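Side-chain contact in variant surface glycoprotein MITat 1.13 (Trypanosoma brucei, PDB 6Z8H), which probably forms part of the dense surface coat through which the parasite evades the host immune response by switching between antigenically distinct variants: residues V70-A75 against R82-L87. Numbering follows the deposited sequence.
Sequences VTAALA and RKILPL
Ala72 meets Ile84 where helix 34-75 nears its end and helix 78-129 starts back beside it. The Ala72 CB methyl lies 3.8 Å from Ile84 CD1, at the far end of the longer branch of the isoleucine. That branch is extended (chi2 173°), which carries CD1 across to the opposing helix, within 3.9 Å of the Ala72 carbonyl carbon C. Ala72 also touches Thr347 and Ile362, so this side of the contact is covered by loops of the same chain.

At Ala73 the shorter branch takes over. With chi1 at -58°, Ile84 turns CG2 to the side opposite its backbone N, and this methyl packs 3.8 Å from Ala73 CB; the two methyls of Ile84 thus reach consecutive alanines. The closest pair of CA atoms across the two segments is Ala73 CA and Ile84 CA, 5.9 Å apart. A looser contact joins Ala73 CB to Leu85 CD2 at 4.3 Å; Leu379 of the second subunit packs on both of these residues, which places this flank of the contact at the dimer interface.

The axes of the two short segments come within 9.1 Å, with 145° between their N-to-C directions, an antiparallel helical hairpin, the core element of the elongated VSG N-terminal domain. No hydrogen bond spans the two segments and all four touching residues are buried, which implies cohesion by dispersion and the exclusion of water, with small alanines letting a branched isoleucine sit close to the facing backbone.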
loop_
_atom_site.group_PDB
_atom_site.type_symbol
_atom_site.label_atom_id
_atom_site.label_comp_id
_atom_site.label_asym_id
_atom_site.label_seq_id
_atom_site.Cartn_x
_atom_site.Cartn_y
_atom_site.Cartn_z
ATOM N N VAL A 70 19.807 -7.399 -25.556
ATOM C CA VAL A 70 19.255 -7.505 -26.907
ATOM C C VAL A 70 19.924 -6.496 -27.824
ATOM O O VAL A 70 20.326 -6.817 -28.956
ATOM C CB VAL A 70 17.727 -7.346 -26.889
ATOM C CG1 VAL A 70 17.180 -7.272 -28.301
ATOM C CG2 VAL A 70 17.089 -8.471 -26.122
ATOM N N THR A 71 20.033 -5.254 -27.358
ATOM C CA THR A 71 20.617 -4.201 -28.174
ATOM C C THR A 71 22.066 -4.514 -28.506
ATOM O O THR A 71 22.487 -4.418 -29.659
ATOM C CB THR A 71 20.511 -2.867 -27.439
ATOM O OG1 THR A 71 19.142 -2.599 -27.059
ATOM C CG2 THR A 71 21.038 -1.727 -28.279
ATOM N N ALA A 72 22.842 -4.927 -27.514
ATOM C CA ALA A 72 24.237 -5.268 -27.760
ATOM C C ALA A 72 24.370 -6.481 -28.672
ATOM O O ALA A 72 25.273 -6.533 -29.509
ATOM C CB ALA A 72 24.929 -5.515 -26.412
ATOM N N ALA A 73 23.530 -7.501 -28.472
ATOM C CA ALA A 73 23.595 -8.679 -29.313
ATOM C C ALA A 73 23.378 -8.320 -30.764
ATOM O O ALA A 73 23.977 -8.939 -31.637
ATOM C CB ALA A 73 22.546 -9.687 -28.872
ATOM N N LEU A 74 22.576 -7.311 -31.059
ATOM C CA LEU A 74 22.341 -6.933 -32.453
ATOM C C LEU A 74 23.492 -6.114 -33.006
ATOM O O LEU A 74 23.880 -6.294 -34.169
ATOM C CB LEU A 74 21.074 -6.084 -32.527
ATOM C CG LEU A 74 20.167 -6.254 -33.722
ATOM C CD1 LEU A 74 19.437 -7.598 -33.533
ATOM C CD2 LEU A 74 19.207 -5.096 -33.821
ATOM N N ALA A 75 24.057 -5.235 -32.181
ATOM C CA ALA A 75 25.048 -4.273 -32.648
ATOM C C ALA A 75 26.488 -4.769 -32.619
ATOM O O ALA A 75 27.299 -4.271 -33.396
ATOM C CB ALA A 75 24.977 -3.013 -31.787
ATOM N N ARG A 82 28.973 -13.582 -29.880
ATOM C CA ARG A 82 28.968 -14.958 -29.421
ATOM C C ARG A 82 29.034 -15.042 -27.898
ATOM O O ARG A 82 28.542 -16.023 -27.339
ATOM C CB ARG A 82 30.133 -15.716 -30.057
ATOM C CG ARG A 82 29.948 -15.952 -31.550
ATOM C CD ARG A 82 31.175 -16.604 -32.113
ATOM N NE ARG A 82 31.127 -16.776 -33.556
ATOM C CZ ARG A 82 30.500 -17.773 -34.168
ATOM N NH1 ARG A 82 29.828 -18.678 -33.468
ATOM N NH2 ARG A 82 30.529 -17.862 -35.482
ATOM N N LYS A 83 29.665 -14.069 -27.228
ATOM C CA LYS A 83 29.669 -14.001 -25.760
ATOM C C LYS A 83 28.321 -13.545 -25.202
ATOM O O LYS A 83 27.988 -13.875 -24.073
ATOM C CB LYS A 83 30.781 -13.048 -25.298
ATOM C CG LYS A 83 32.210 -13.488 -25.749
ATOM C CD LYS A 83 33.282 -12.452 -25.433
ATOM C CE LYS A 83 34.676 -13.009 -25.641
ATOM N NZ LYS A 83 35.721 -12.017 -25.235
ATOM N N ILE A 84 27.501 -12.854 -25.983
ATOM C CA ILE A 84 26.215 -12.349 -25.503
ATOM C C ILE A 84 25.081 -13.346 -25.734
ATOM O O ILE A 84 24.174 -13.462 -24.900
ATOM C CB ILE A 84 25.920 -11.007 -26.189
ATOM C CG1 ILE A 84 27.032 -10.004 -25.908
ATOM C CG2 ILE A 84 24.559 -10.493 -25.788
ATOM C CD1 ILE A 84 26.910 -8.745 -26.666
ATOM N N LEU A 85 25.107 -14.073 -26.859
ATOM C CA LEU A 85 24.004 -14.984 -27.152
ATOM C C LEU A 85 23.657 -15.951 -26.025
ATOM O O LEU A 85 22.457 -16.168 -25.790
ATOM C CB LEU A 85 24.248 -15.706 -28.477
ATOM C CG LEU A 85 24.358 -14.820 -29.705
ATOM C CD1 LEU A 85 24.419 -15.695 -30.974
ATOM C CD2 LEU A 85 23.241 -13.826 -29.827
ATOM N N PRO A 86 24.606 -16.568 -25.313
ATOM C CA PRO A 86 24.219 -17.501 -24.241
ATOM C C PRO A 86 23.526 -16.838 -23.064
ATOM O O PRO A 86 22.980 -17.554 -22.221
ATOM C CB PRO A 86 25.556 -18.124 -23.800
ATOM C CG PRO A 86 26.442 -17.981 -25.028
ATOM C CD PRO A 86 26.048 -16.652 -25.618
ATOM N N LEU A 87 23.567 -15.518 -22.984
ATOM C CA LEU A 87 22.899 -14.805 -21.912
ATOM C C LEU A 87 21.447 -14.520 -22.221
ATOM O O LEU A 87 20.674 -14.246 -21.288
ATOM C CB LEU A 87 23.661 -13.511 -21.660
ATOM C CG LEU A 87 25.169 -13.635 -21.412
ATOM C CD1 LEU A 87 25.823 -12.221 -21.316
ATOM C CD2 LEU A 87 25.527 -14.490 -20.204
#